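Local coordinates for serine-rich Repeat Adhesion Glycoprotein (Srr1) (Streptococcus agalactiae, PDB 4MBO), which is a serine-rich repeat surface glycoprotein that binds fibrinogen and so probably helps the bacterium attach to its host, at residues N208-I213 with K268-W273; T171-R176 with S299-I304; Q18-A23 with A143-Q148. All blocks are in the same frame, centred on the assembly; numbering follows the deposited sequence.

How the contacts relate
Contact 3 closes first along the chain. Contact 1 follows, nested inside the larger loop closed by contact 2. Contacts 1 and 2 have centres about 8 Å apart and share one sheet, in which strands 210-215 and 295-302 are neighbours. Tyr210 O to Ser302 N, 2.8 Å, is a probable hydrogen bond linking them. Contact 1 pairs strands within that sheet, and contact 2 packs it against a second sheet. Contact 3 lies on the opposite side of the chain's centre, about 52 Å from contact 1 and 47 Å from contact 2, centre to centre. It joins two other sheets. The protein thus has two separate beta-sandwich regions, consistent with tandem Ig-like domains of a fibrinogen-binding adhesin.

Contact 1: residues N208-I213 with K268-W273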
ATOM      1  N   ASN A 208      -8.115   2.555  32.372  1.00 18.19           N
ATOM      2  CA  ASN A 208      -7.503   3.343  31.311  1.00 17.69           C
ATOM      3  C   ASN A 208      -7.837   2.796  29.926  1.00 16.57           C
ATOM      4  O   ASN A 208      -8.215   1.624  29.761  1.00 15.96           O
ATOM      5  CB  ASN A 208      -5.969   3.322  31.426  1.00 18.46           C
ATOM      6  CG  ASN A 208      -5.420   4.166  32.555  1.00 20.79           C
ATOM      7  OD1 ASN A 208      -6.140   4.921  33.207  1.00 22.24           O
ATOM      8  ND2 ASN A 208      -4.119   4.070  32.759  1.00 21.28           N
ATOM      9  N   LEU A 209      -7.608   3.642  28.932  1.00 16.26           N
ATOM     10  CA  LEU A 209      -7.632   3.227  27.535  1.00 15.51           C
ATOM     11  C   LEU A 209      -6.291   2.501  27.238  1.00 15.05           C
ATOM     12  O   LEU A 209      -5.222   2.956  27.650  1.00 14.83           O
ATOM     13  CB  LEU A 209      -7.764   4.436  26.638  1.00 16.19           C
ATOM     14  CG  LEU A 209      -9.101   5.177  26.714  1.00 17.14           C
ATOM     15  CD1 LEU A 209      -8.902   6.630  26.238  1.00 19.06           C
ATOM     16  CD2 LEU A 209     -10.160   4.452  25.903  1.00 17.72           C
ATOM     17  N   TYR A 210      -6.396   1.372  26.559  1.00 14.46           N
ATOM     18  CA  TYR A 210      -5.261   0.562  26.114  1.00 15.10           C
ATOM     19  C   TYR A 210      -5.397   0.255  24.626  1.00 14.06           C
ATOM     20  O   TYR A 210      -6.486   0.295  24.050  1.00 15.06           O
ATOM     21  CB  TYR A 210      -5.167  -0.789  26.843  1.00 14.77           C
ATOM     22  CG  TYR A 210      -4.874  -0.768  28.296  1.00 16.84           C
ATOM     23  CD1 TYR A 210      -5.894  -0.525  29.217  1.00 17.73           C
ATOM     24  CD2 TYR A 210      -3.603  -1.060  28.798  1.00 18.60           C
ATOM     25  CE1 TYR A 210      -5.647  -0.524  30.573  1.00 19.67           C
ATOM     26  CE2 TYR A 210      -3.349  -1.035  30.165  1.00 21.33           C
ATOM     27  CZ  TYR A 210      -4.382  -0.781  31.044  1.00 23.04           C
ATOM     28  OH  TYR A 210      -4.202  -0.767  32.411  1.00 28.00           O
ATOM     29  N   THR A 211      -4.254  -0.009  24.004  1.00 13.71           N
ATOM     30  CA  THR A 211      -4.213  -0.576  22.649  1.00 13.53           C
ATOM     31  C   THR A 211      -3.511  -1.924  22.706  1.00 13.87           C
ATOM     32  O   THR A 211      -2.404  -2.030  23.210  1.00 13.72           O
ATOM     33  CB  THR A 211      -3.572   0.343  21.626  1.00 14.01           C
ATOM     34  OG1 THR A 211      -4.493   1.378  21.311  1.00 15.12           O
ATOM     35  CG2 THR A 211      -3.191  -0.412  20.356  1.00 14.34           C
ATOM     36  N   ILE A 212      -4.229  -2.971  22.270  1.00 14.16           N
ATOM     37  CA  ILE A 212      -3.696  -4.294  22.181  1.00 15.51           C
ATOM     38  C   ILE A 212      -3.543  -4.609  20.679  1.00 15.21           C
ATOM     39  O   ILE A 212      -4.450  -4.358  19.863  1.00 15.15           O
ATOM     40  CB  ILE A 212      -4.636  -5.363  22.756  1.00 17.57           C
ATOM     41  CG1 ILE A 212      -5.186  -4.991  24.151  1.00 21.55           C
ATOM     42  CG2 ILE A 212      -3.932  -6.716  22.737  1.00 19.13           C
ATOM     43  CD1 ILE A 212      -4.166  -4.558  25.128  1.00 25.20           C
ATOM     44  N   ILE A 213      -2.383  -5.151  20.333  1.00 14.34           N
ATOM     45  CA  ILE A 213      -2.088  -5.602  18.969  1.00 15.43           C
ATOM     46  C   ILE A 213      -1.789  -7.086  19.100  1.00 16.47           C
ATOM     47  O   ILE A 213      -0.931  -7.500  19.900  1.00 17.10           O
ATOM     48  CB  ILE A 213      -0.908  -4.839  18.380  1.00 15.91           C
ATOM     49  CG1 ILE A 213      -1.338  -3.363  18.173  1.00 16.12           C
ATOM     50  CG2 ILE A 213      -0.453  -5.474  17.067  1.00 16.71           C
ATOM     51  CD1 ILE A 213      -0.203  -2.397  18.019  1.00 18.06           C
ATOM     52  N   LYS A 268       0.983 -10.851  21.922  0.50 17.50           N
ATOM     53  CA  LYS A 268       0.246  -9.585  22.067  0.50 17.35           C
ATOM     54  C   LYS A 268       1.176  -8.506  22.529  0.50 16.77           C
ATOM     55  O   LYS A 268       1.995  -8.727  23.418  0.50 16.97           O
ATOM     56  CB  LYS A 268      -0.842  -9.616  23.152  0.50 20.06           C
ATOM     57  CG  LYS A 268      -2.080 -10.436  22.912  0.50 22.19           C
ATOM     58  CD  LYS A 268      -3.111 -10.168  24.018  0.50 22.24           C
ATOM     59  CE  LYS A 268      -2.487 -10.107  25.407  0.50 22.10           C
ATOM     60  NZ  LYS A 268      -3.494 -10.237  26.518  0.50 23.15           N
ATOM     61  N   ILE A 269       0.975  -7.325  21.972  1.00 15.63           N
ATOM     62  CA  ILE A 269       1.646  -6.084  22.387  1.00 15.61           C
ATOM     63  C   ILE A 269       0.543  -5.262  23.067  1.00 15.18           C
ATOM     64  O   ILE A 269      -0.557  -5.087  22.511  1.00 15.28           O
ATOM     65  CB  ILE A 269       2.219  -5.326  21.182  1.00 16.34           C
ATOM     66  CG1 ILE A 269       3.457  -6.055  20.678  1.00 17.32           C
ATOM     67  CG2 ILE A 269       2.542  -3.872  21.521  1.00 15.68           C
ATOM     68  CD1 ILE A 269       3.937  -5.580  19.323  1.00 17.76           C
ATOM     69  N   THR A 270       0.811  -4.787  24.287  1.00 13.93           N
ATOM     70  CA  THR A 270      -0.154  -4.044  25.059  1.00 13.63           C
ATOM     71  C   THR A 270       0.423  -2.688  25.436  1.00 13.31           C
ATOM     72  O   THR A 270       1.465  -2.592  26.083  1.00 14.80           O
ATOM     73  CB  THR A 270      -0.508  -4.792  26.376  1.00 14.77           C
ATOM     74  OG1 THR A 270      -1.042  -6.095  26.058  1.00 16.78           O
ATOM     75  CG2 THR A 270      -1.546  -4.024  27.165  1.00 15.77           C
ATOM     76  N   ILE A 271      -0.251  -1.634  24.989  1.00 12.63           N
ATOM     77  CA  ILE A 271       0.117  -0.248  25.244  1.00 13.32           C
ATOM     78  C   ILE A 271      -0.909   0.401  26.145  1.00 14.54           C
ATOM     79  O   ILE A 271      -2.070   0.508  25.771  1.00 15.04           O
ATOM     80  CB  ILE A 271       0.167   0.573  23.937  1.00 14.05           C
ATOM     81  CG1 ILE A 271       1.199  -0.038  22.997  1.00 15.32           C
ATOM     82  CG2 ILE A 271       0.541   2.012  24.239  1.00 15.34           C
ATOM     83  CD1 ILE A 271       1.029   0.381  21.534  1.00 16.43           C
ATOM     84  N   ASP A 272      -0.471   0.859  27.324  1.00 15.46           N
ATOM     85  CA  ASP A 272      -1.317   1.604  28.274  1.00 16.06           C
ATOM     86  C   ASP A 272      -1.212   3.090  27.893  1.00 16.12           C
ATOM     87  O   ASP A 272      -0.110   3.653  27.898  1.00 16.65           O
ATOM     88  CB  ASP A 272      -0.739   1.404  29.675  1.00 18.23           C
ATOM     89  CG  ASP A 272      -1.527   2.072  30.782  1.00 19.94           C
ATOM     90  OD1 ASP A 272      -2.483   2.850  30.552  1.00 19.92           O
ATOM     91  OD2 ASP A 272      -1.110   1.819  31.968  1.00 22.74           O
ATOM     92  N   TRP A 273      -2.333   3.703  27.529  1.00 15.33           N
ATOM     93  CA  TRP A 273      -2.334   5.130  27.176  1.00 15.22           C
ATOM     94  C   TRP A 273      -2.271   6.055  28.395  1.00 17.54           C
ATOM     95  O   TRP A 273      -2.202   7.272  28.244  1.00 17.83           O
ATOM     96  CB  TRP A 273      -3.472   5.474  26.242  1.00 15.27           C
ATOM     97  CG  TRP A 273      -3.362   4.761  24.929  1.00 14.43           C
ATOM     98  CD1 TRP A 273      -4.222   3.819  24.452  1.00 15.00           C
ATOM     99  CD2 TRP A 273      -2.356   4.944  23.914  1.00 14.06           C
ATOM    100  NE1 TRP A 273      -3.825   3.411  23.202  1.00 14.96           N
ATOM    101  CE2 TRP A 273      -2.645   4.043  22.879  1.00 13.87           C
ATOM    102  CE3 TRP A 273      -1.207   5.735  23.811  1.00 15.07           C
ATOM    103  CZ2 TRP A 273      -1.855   3.936  21.729  1.00 14.28           C
ATOM    104  CZ3 TRP A 273      -0.404   5.613  22.662  1.00 14.53           C
ATOM    105  CH2 TRP A 273      -0.747   4.734  21.647  1.00 14.38           C
TER
HETATM  106  O   HOH W   1      -2.162   0.521  33.926  1.00 38.18           O
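Thr211 faces Ile271, and Ile213 faces Ile269, as hydrogen-bonded pairs of two antiparallel strands whose axes approach to 4.7 Å. They are neighbours in the five-stranded sheet of the adhesin's C-terminal region. Tyr210 with Asp272 and Ile212 with Thr270 are the non-hydrogen-bonded pairs. Trp273 N to Leu209 O adds one more backbone bond. On one face, the indole NE1 of Trp273 donates to Thr211 OG1 at 2.9 Å, and the oxygen lies in the ring plane. Trp273 also stacks on Tyr284 and meets Tyr260 edge-to-face. On the other face, Asp272 has CG anti to its backbone N (chi1 -178°), which lays the carboxylate toward Tyr210 and Asn208. Asp272 OD1 lies over one face of the Tyr210 ring, toward its rim, with the planes 26° apart. Asn208 ND2 reaches the syn lone pair of Asp272 OD1 at 3.0 Å. The same oxygen takes Lys274 N. A water donates to Asp272 OD2 at 2.6 Å and bonds Tyr210 OH at 2.8 Å. Ile212 CD1 lies tightly beside Thr270 CG2, at 3.4 Å. The donors round Asp272 would favour its charged form. Thr211 OG1 accepts from the indole and donates to Thr300 O, tying Trp273 to strand 295-302.

Contact 2: residues T171-R176 with S299-I304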
ATOM      1  N   THR A 171     -14.780   5.020  21.648  1.00 17.46           N
ATOM      2  CA  THR A 171     -13.503   4.621  21.099  1.00 17.87           C
ATOM      3  C   THR A 171     -13.581   4.533  19.586  1.00 17.06           C
ATOM      4  O   THR A 171     -14.662   4.419  19.015  1.00 17.26           O
ATOM      5  CB  THR A 171     -13.036   3.247  21.647  1.00 17.44           C
ATOM      6  OG1 THR A 171     -14.028   2.255  21.358  1.00 18.26           O
ATOM      7  CG2 THR A 171     -12.822   3.255  23.144  1.00 18.99           C
ATOM      8  N   ASN A 172     -12.437   4.627  18.922  1.00 15.32           N
ATOM      9  CA  ASN A 172     -12.367   4.384  17.483  1.00 16.14           C
ATOM     10  C   ASN A 172     -10.938   4.027  17.093  1.00 15.59           C
ATOM     11  O   ASN A 172     -10.003   4.541  17.656  1.00 15.28           O
ATOM     12  CB  ASN A 172     -12.939   5.517  16.616  1.00 15.97           C
ATOM     13  CG  ASN A 172     -12.120   6.795  16.645  1.00 17.13           C
ATOM     14  OD1 ASN A 172     -11.345   7.033  15.729  1.00 16.93           O
ATOM     15  ND2 ASN A 172     -12.309   7.619  17.678  1.00 17.58           N
ATOM     16  N   VAL A 173     -10.792   3.123  16.118  1.00 14.54           N
ATOM     17  CA  VAL A 173      -9.494   2.577  15.738  1.00 14.34           C
ATOM     18  C   VAL A 173      -9.532   2.025  14.320  1.00 14.54           C
ATOM     19  O   VAL A 173     -10.605   1.634  13.802  1.00 15.39           O
ATOM     20  CB  VAL A 173      -9.096   1.447  16.755  1.00 14.19           C
ATOM     21  CG1 VAL A 173      -9.974   0.204  16.537  1.00 14.50           C
ATOM     22  CG2 VAL A 173      -7.616   1.073  16.688  1.00 14.33           C
ATOM     23  N   ARG A 174      -8.365   1.962  13.700  1.00 13.56           N
ATOM     24  CA  ARG A 174      -8.212   1.346  12.370  1.00 14.47           C
ATOM     25  C   ARG A 174      -6.793   0.848  12.215  1.00 14.81           C
ATOM     26  O   ARG A 174      -5.883   1.421  12.795  1.00 16.66           O
ATOM     27  CB  ARG A 174      -8.589   2.328  11.251  1.00 14.55           C
ATOM     28  CG  ARG A 174      -8.522   1.730   9.863  1.00 15.97           C
ATOM     29  CD  ARG A 174      -9.105   2.663   8.805  1.00 16.68           C
ATOM     30  NE  ARG A 174      -8.456   3.975   8.840  1.00 19.18           N
ATOM     31  CZ  ARG A 174      -8.793   5.000   8.055  1.00 20.60           C
ATOM     32  NH1 ARG A 174      -9.747   4.851   7.140  1.00 21.68           N
ATOM     33  NH2 ARG A 174      -8.177   6.173   8.189  1.00 20.52           N
ATOM     34  N   SER A 175      -6.577  -0.233  11.471  1.00 14.46           N
ATOM     35  CA  SER A 175      -5.232  -0.712  11.228  1.00 13.99           C
ATOM     36  C   SER A 175      -5.098  -1.199   9.808  1.00 14.66           C
ATOM     37  O   SER A 175      -6.095  -1.399   9.162  1.00 14.96           O
ATOM     38  CB  SER A 175      -4.867  -1.797  12.206  1.00 14.63           C
ATOM     39  OG  SER A 175      -5.705  -2.940  11.991  1.00 15.37           O
ATOM     40  N   ARG A 176      -3.871  -1.352   9.342  1.00 14.16           N
ATOM     41  CA  ARG A 176      -3.614  -1.775   7.962  1.00 14.25           C
ATOM     42  C   ARG A 176      -2.208  -2.309   7.786  1.00 15.28           C
ATOM     43  O   ARG A 176      -1.262  -1.767   8.322  1.00 14.48           O
ATOM     44  CB  ARG A 176      -3.818  -0.540   7.066  1.00 14.95           C
ATOM     45  CG  ARG A 176      -3.860  -0.796   5.587  1.00 15.54           C
ATOM     46  CD  ARG A 176      -4.239   0.489   4.839  1.00 15.10           C
ATOM     47  NE  ARG A 176      -4.552   0.103   3.485  1.00 15.65           N
ATOM     48  CZ  ARG A 176      -3.747   0.214   2.449  1.00 16.13           C
ATOM     49  NH1 ARG A 176      -4.146  -0.292   1.300  1.00 17.33           N
ATOM     50  NH2 ARG A 176      -2.551   0.786   2.541  1.00 15.64           N
ATOM     51  N   SER A 299      -5.936  -4.853  16.046  1.00 14.46           N
ATOM     52  CA  SER A 299      -5.610  -3.779  17.003  1.00 14.66           C
ATOM     53  C   SER A 299      -6.852  -3.323  17.707  1.00 15.21           C
ATOM     54  O   SER A 299      -7.945  -3.320  17.131  1.00 17.25           O
ATOM     55  CB  SER A 299      -5.035  -2.554  16.269  1.00 15.29           C
ATOM     56  OG  SER A 299      -3.866  -2.894  15.570  1.00 15.11           O
ATOM     57  N   THR A 300      -6.687  -2.852  18.941  1.00 15.30           N
ATOM     58  CA  THR A 300      -7.822  -2.344  19.678  1.00 14.86           C
ATOM     59  C   THR A 300      -7.569  -0.981  20.294  1.00 14.33           C
ATOM     60  O   THR A 300      -6.444  -0.532  20.385  1.00 14.51           O
ATOM     61  CB  THR A 300      -8.173  -3.241  20.895  1.00 15.27           C
ATOM     62  OG1 THR A 300      -7.199  -3.055  21.937  1.00 16.11           O
ATOM     63  CG2 THR A 300      -8.297  -4.700  20.534  1.00 18.73           C
ATOM     64  N   VAL A 301      -8.667  -0.375  20.745  1.00 14.74           N
ATOM     65  CA  VAL A 301      -8.634   0.675  21.733  1.00 14.86           C
ATOM     66  C   VAL A 301      -9.659   0.087  22.734  1.00 14.48           C
ATOM     67  O   VAL A 301     -10.883   0.052  22.434  1.00 15.50           O
ATOM     68  CB  VAL A 301      -9.039   2.049  21.231  1.00 15.31           C
ATOM     69  CG1 VAL A 301      -9.149   3.000  22.407  1.00 16.76           C
ATOM     70  CG2 VAL A 301      -8.021   2.573  20.256  1.00 15.95           C
ATOM     71  N   SER A 302      -9.173  -0.440  23.857  1.00 15.20           N
ATOM     72  CA  SER A 302     -10.036  -1.236  24.738  1.00 15.65           C
ATOM     73  C   SER A 302      -9.466  -1.307  26.116  1.00 16.36           C
ATOM     74  O   SER A 302      -8.451  -0.700  26.402  1.00 16.43           O
ATOM     75  CB  SER A 302     -10.093  -2.696  24.208  1.00 16.61           C
ATOM     76  OG  SER A 302      -8.787  -3.351  24.269  1.00 16.14           O
ATOM     77  N   ASP A 303     -10.146  -2.053  26.979  1.00 16.09           N
ATOM     78  CA  ASP A 303      -9.565  -2.406  28.254  1.00 17.63           C
ATOM     79  C   ASP A 303      -8.520  -3.517  27.988  1.00 17.81           C
ATOM     80  O   ASP A 303      -8.418  -4.057  26.862  1.00 17.51           O
ATOM     81  CB  ASP A 303     -10.648  -2.895  29.210  1.00 18.25           C
ATOM     82  CG  ASP A 303     -11.314  -4.148  28.721  1.00 20.89           C
ATOM     83  OD1 ASP A 303     -11.737  -4.201  27.570  1.00 20.41           O
ATOM     84  OD2 ASP A 303     -11.423  -5.104  29.529  1.00 25.09           O
ATOM     85  N   ILE A 304      -7.728  -3.843  29.002  1.00 19.77           N
ATOM     86  CA  ILE A 304      -6.649  -4.794  28.817  1.00 21.16           C
ATOM     87  C   ILE A 304      -7.156  -6.191  28.432  1.00 21.43           C
ATOM     88  O   ILE A 304      -6.450  -6.919  27.751  1.00 24.30           O
ATOM     89  CB  ILE A 304      -5.760  -4.799  30.062  1.00 23.70           C
ATOM     90  CG1 ILE A 304      -4.356  -5.258  29.704  1.00 28.31           C
ATOM     91  CG2 ILE A 304      -6.406  -5.601  31.187  1.00 24.79           C
ATOM     92  CD1 ILE A 304      -3.327  -5.073  30.790  1.00 30.29           C
TER
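Val301 meets Thr171 and Val173 inside a beta-sandwich, consistent with an Ig-like domain of the adhesin. Strand 171-176 belongs to one sheet and strand 299-302 to the other. They run antiparallel, with axes 6.5 Å apart, and touch through side chains. The tight part centres on Val301. Its CG1 stands anti to the backbone N (chi1 172°), which sends the two methyls to different neighbours. Val301 CG1 meets Thr171 CG2 at 3.8 Å. Val301 CG2 sits at 3.8 Å from Val173 CB and also touches the backbone oxygen of Asn172. The side chains of Thr171 and Val173 run alongside that of Val301 but head in the contrary direction. The hydroxyl of Thr171 is bonded to Ser310 on strand 309-316. The serine end makes fewer contacts, and Ser175 meets the other segment only through Ser299. Ser175 CB touches Ser299 OG at 3.7 Å, but the two hydroxyls do not bond each other. Both instead bond Tyr189 OH, and Ser299 OG also bonds Thr191 OG1, so strand 186-202 supplies the polar link between them. At the far end of the second segment Ile304 is exposed and takes no part. Before it, where the segment is still buried, the chain is braced locally: Thr300 OG1 donates to Ser302 OG at 2.8 Å, and Ser302 OG donates in turn to Asp303 O at 2.7 Å.

Contact 3: residues Q18-A23 with A143-Q148; sequences QKVNIA and ATLNNQ
Val20 and Ile22 project onto Leu145, Ala143 and Gln148 from a strand that runs antiparallel to strand 143-145, with axes 7.4 Å apart. The two strands lie in different sheets of the N-terminal region, consistent with its bacterial Ig domain. Residues Leu145 to Gln148 form a type II' turn, which makes the tight hairpin between strands 139-145 and 148-157. Leu145 and Gln148 bond each other through both backbone N-H groups. Val20 presses on this hairpin end. Val20 CG1, anti to the backbone N (chi1 177°), rests 3.6 Å from Gln148 CG and 3.9 Å from Leu145 CG. The Gln148 chain crosses Val20, with Gln148 CG 3.5 Å from Val20 O. Ile22 has CG1 anti to its backbone N (chi1 -173°), which carries Ile22 CD1 inward to Ala143 CB at 3.8 Å and Leu145 CB at 4.1 Å. On the other branch, Ile22 CG2 lies 3.6 Å from Gln148 O. Phe49 and Leu45 of the adjacent strand 43-51 flank Val20 and Ile22. Phe60 and Val62 of the adjacent strand 59-64 flank Leu145. Gln148 lies at the exposed margin, where the aliphatic part of its chain does the touching. The two sheets are therefore joined here by van der Waals contacts, mostly apolar, while the backbone hydrogen bonds of each segment are made to strands of its own sheet and within the turn.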
ATOM      1  N   GLN A  18       6.082  -0.592 -33.563  1.00 22.78           N
ATOM      2  CA  GLN A  18       4.979  -0.675 -34.505  1.00 23.99           C
ATOM      3  C   GLN A  18       3.812  -1.468 -33.936  1.00 21.59           C
ATOM      4  O   GLN A  18       3.987  -2.257 -33.007  1.00 19.63           O
ATOM      5  CB  GLN A  18       5.456  -1.383 -35.784  1.00 26.56           C
ATOM      6  CG  GLN A  18       6.653  -0.734 -36.473  1.00 30.49           C
ATOM      7  CD  GLN A  18       6.319   0.609 -37.079  1.00 36.93           C
ATOM      8  OE1 GLN A  18       5.290   0.761 -37.747  1.00 44.43           O
ATOM      9  NE2 GLN A  18       7.188   1.587 -36.874  1.00 41.89           N
ATOM     10  N   LYS A  19       2.616  -1.257 -34.493  1.00 20.68           N
ATOM     11  CA  LYS A  19       1.424  -1.992 -34.063  1.00 21.35           C
ATOM     12  C   LYS A  19       1.232  -1.855 -32.557  1.00 19.62           C
ATOM     13  O   LYS A  19       0.772  -2.772 -31.888  1.00 18.59           O
ATOM     14  CB  LYS A  19       1.539  -3.488 -34.460  1.00 23.57           C
ATOM     15  CG  LYS A  19       1.925  -3.661 -35.915  1.00 28.30           C
ATOM     16  CD  LYS A  19       2.034  -5.121 -36.357  1.00 31.43           C
ATOM     17  CE  LYS A  19       0.667  -5.730 -36.525  1.00 32.52           C
ATOM     18  NZ  LYS A  19       0.729  -6.932 -37.391  1.00 35.56           N
ATOM     19  N   VAL A  20       1.534  -0.668 -32.038  1.00 18.69           N
ATOM     20  CA  VAL A  20       1.405  -0.467 -30.614  1.00 17.10           C
ATOM     21  C   VAL A  20      -0.054  -0.419 -30.132  1.00 17.32           C
ATOM     22  O   VAL A  20      -0.923   0.252 -30.731  1.00 18.16           O
ATOM     23  CB  VAL A  20       2.082   0.864 -30.194  1.00 17.06           C
ATOM     24  CG1 VAL A  20       1.882   1.112 -28.720  1.00 16.83           C
ATOM     25  CG2 VAL A  20       3.563   0.872 -30.561  1.00 18.46           C
ATOM     26  N   ASN A  21      -0.312  -1.183 -29.069  0.50 17.95           N
ATOM     27  CA  ASN A  21      -1.599  -1.271 -28.399  0.50 18.49           C
ATOM     28  C   ASN A  21      -1.318  -1.066 -26.899  0.50 17.62           C
ATOM     29  O   ASN A  21      -0.253  -1.478 -26.426  0.50 17.12           O
ATOM     30  CB  ASN A  21      -2.225  -2.659 -28.618  0.50 21.35           C
ATOM     31  CG  ASN A  21      -2.660  -2.894 -30.062  0.50 23.19           C
ATOM     32  OD1 ASN A  21      -3.636  -2.321 -30.518  0.50 26.90           O
ATOM     33  ND2 ASN A  21      -1.981  -3.790 -30.753  0.50 24.88           N
ATOM     34  N   ILE A  22      -2.234  -0.410 -26.178  1.00 16.83           N
ATOM     35  CA  ILE A  22      -2.106  -0.282 -24.731  1.00 15.55           C
ATOM     36  C   ILE A  22      -3.510  -0.103 -24.175  1.00 15.46           C
ATOM     37  O   ILE A  22      -4.353   0.555 -24.791  1.00 16.85           O
ATOM     38  CB  ILE A  22      -1.149   0.883 -24.332  1.00 15.26           C
ATOM     39  CG1 ILE A  22      -0.914   0.851 -22.817  1.00 15.81           C
ATOM     40  CG2 ILE A  22      -1.684   2.246 -24.784  1.00 17.25           C
ATOM     41  CD1 ILE A  22       0.259   1.693 -22.381  1.00 15.81           C
ATOM     42  N   ALA A  23      -3.764  -0.687 -23.009  1.00 15.33           N
ATOM     43  CA  ALA A  23      -5.062  -0.619 -22.390  1.00 14.59           C
ATOM     44  C   ALA A  23      -4.980  -0.779 -20.893  1.00 14.33           C
ATOM     45  O   ALA A  23      -4.036  -1.399 -20.358  1.00 15.50           O
ATOM     46  CB  ALA A  23      -5.976  -1.687 -22.946  1.00 16.86           C
ATOM     47  N   ALA A 143      -1.913   5.553 -19.080  1.00 12.95           N
ATOM     48  CA  ALA A 143      -0.655   4.945 -19.440  1.00 13.25           C
ATOM     49  C   ALA A 143      -0.412   5.244 -20.896  1.00 14.22           C
ATOM     50  O   ALA A 143      -1.318   5.156 -21.716  1.00 14.02           O
ATOM     51  CB  ALA A 143      -0.674   3.455 -19.199  1.00 13.71           C
ATOM     52  N   THR A 144       0.845   5.512 -21.233  1.00 13.25           N
ATOM     53  CA  THR A 144       1.255   5.859 -22.588  1.00 14.50           C
ATOM     54  C   THR A 144       2.420   5.014 -23.071  1.00 14.89           C
ATOM     55  O   THR A 144       3.360   4.771 -22.338  1.00 15.12           O
ATOM     56  CB  THR A 144       1.706   7.334 -22.637  1.00 15.73           C
ATOM     57  OG1 THR A 144       0.585   8.185 -22.334  1.00 16.95           O
ATOM     58  CG2 THR A 144       2.230   7.733 -23.994  1.00 16.73           C
ATOM     59  N   LEU A 145       2.355   4.579 -24.332  1.00 14.47           N
ATOM     60  CA  LEU A 145       3.469   3.896 -24.959  1.00 15.56           C
ATOM     61  C   LEU A 145       3.580   4.536 -26.349  1.00 16.98           C
ATOM     62  O   LEU A 145       2.732   4.349 -27.196  1.00 15.89           O
ATOM     63  CB  LEU A 145       3.258   2.368 -25.031  1.00 15.70           C
ATOM     64  CG  LEU A 145       4.381   1.608 -25.753  1.00 17.11           C
ATOM     65  CD1 LEU A 145       5.775   1.878 -25.206  1.00 17.40           C
ATOM     66  CD2 LEU A 145       4.087   0.127 -25.643  1.00 17.45           C
ATOM     67  N   ASN A 146       4.642   5.321 -26.533  1.00 19.19           N
ATOM     68  CA  ASN A 146       4.852   6.102 -27.747  1.00 22.50           C
ATOM     69  C   ASN A 146       3.621   7.002 -27.933  1.00 21.12           C
ATOM     70  O   ASN A 146       3.244   7.754 -27.032  1.00 23.60           O
ATOM     71  CB  ASN A 146       5.117   5.219 -28.955  1.00 25.90           C
ATOM     72  CG  ASN A 146       5.630   6.016 -30.173  1.00 32.74           C
ATOM     73  OD1 ASN A 146       6.309   7.039 -30.024  1.00 37.15           O
ATOM     74  ND2 ASN A 146       5.327   5.532 -31.363  1.00 35.82           N
ATOM     75  N   ASN A 147       2.967   6.881 -29.074  1.00 21.72           N
ATOM     76  CA  ASN A 147       1.813   7.738 -29.379  1.00 21.37           C
ATOM     77  C   ASN A 147       0.465   7.134 -29.004  1.00 20.33           C
ATOM     78  O   ASN A 147      -0.578   7.710 -29.322  1.00 20.95           O
ATOM     79  CB  ASN A 147       1.841   8.082 -30.885  1.00 23.71           C
ATOM     80  CG  ASN A 147       3.040   8.934 -31.267  1.00 30.10           C
ATOM     81  OD1 ASN A 147       3.638   8.765 -32.350  1.00 39.49           O
ATOM     82  ND2 ASN A 147       3.431   9.829 -30.373  1.00 30.84           N
ATOM     83  N   GLN A 148       0.460   5.993 -28.313  1.00 17.57           N
ATOM     84  CA  GLN A 148      -0.799   5.373 -27.906  1.00 17.18           C
ATOM     85  C   GLN A 148      -1.014   5.545 -26.429  1.00 15.94           C
ATOM     86  O   GLN A 148      -0.083   5.372 -25.640  1.00 15.38           O
ATOM     87  CB  GLN A 148      -0.783   3.883 -28.216  1.00 20.54           C
ATOM     88  CG  GLN A 148      -0.552   3.567 -29.690  1.00 22.62           C
ATOM     89  CD  GLN A 148      -1.498   4.254 -30.664  1.00 28.18           C
ATOM     90  OE1 GLN A 148      -1.060   4.746 -31.722  1.00 37.15           O
ATOM     91  NE2 GLN A 148      -2.745   4.323 -30.325  1.00 28.39           N
TER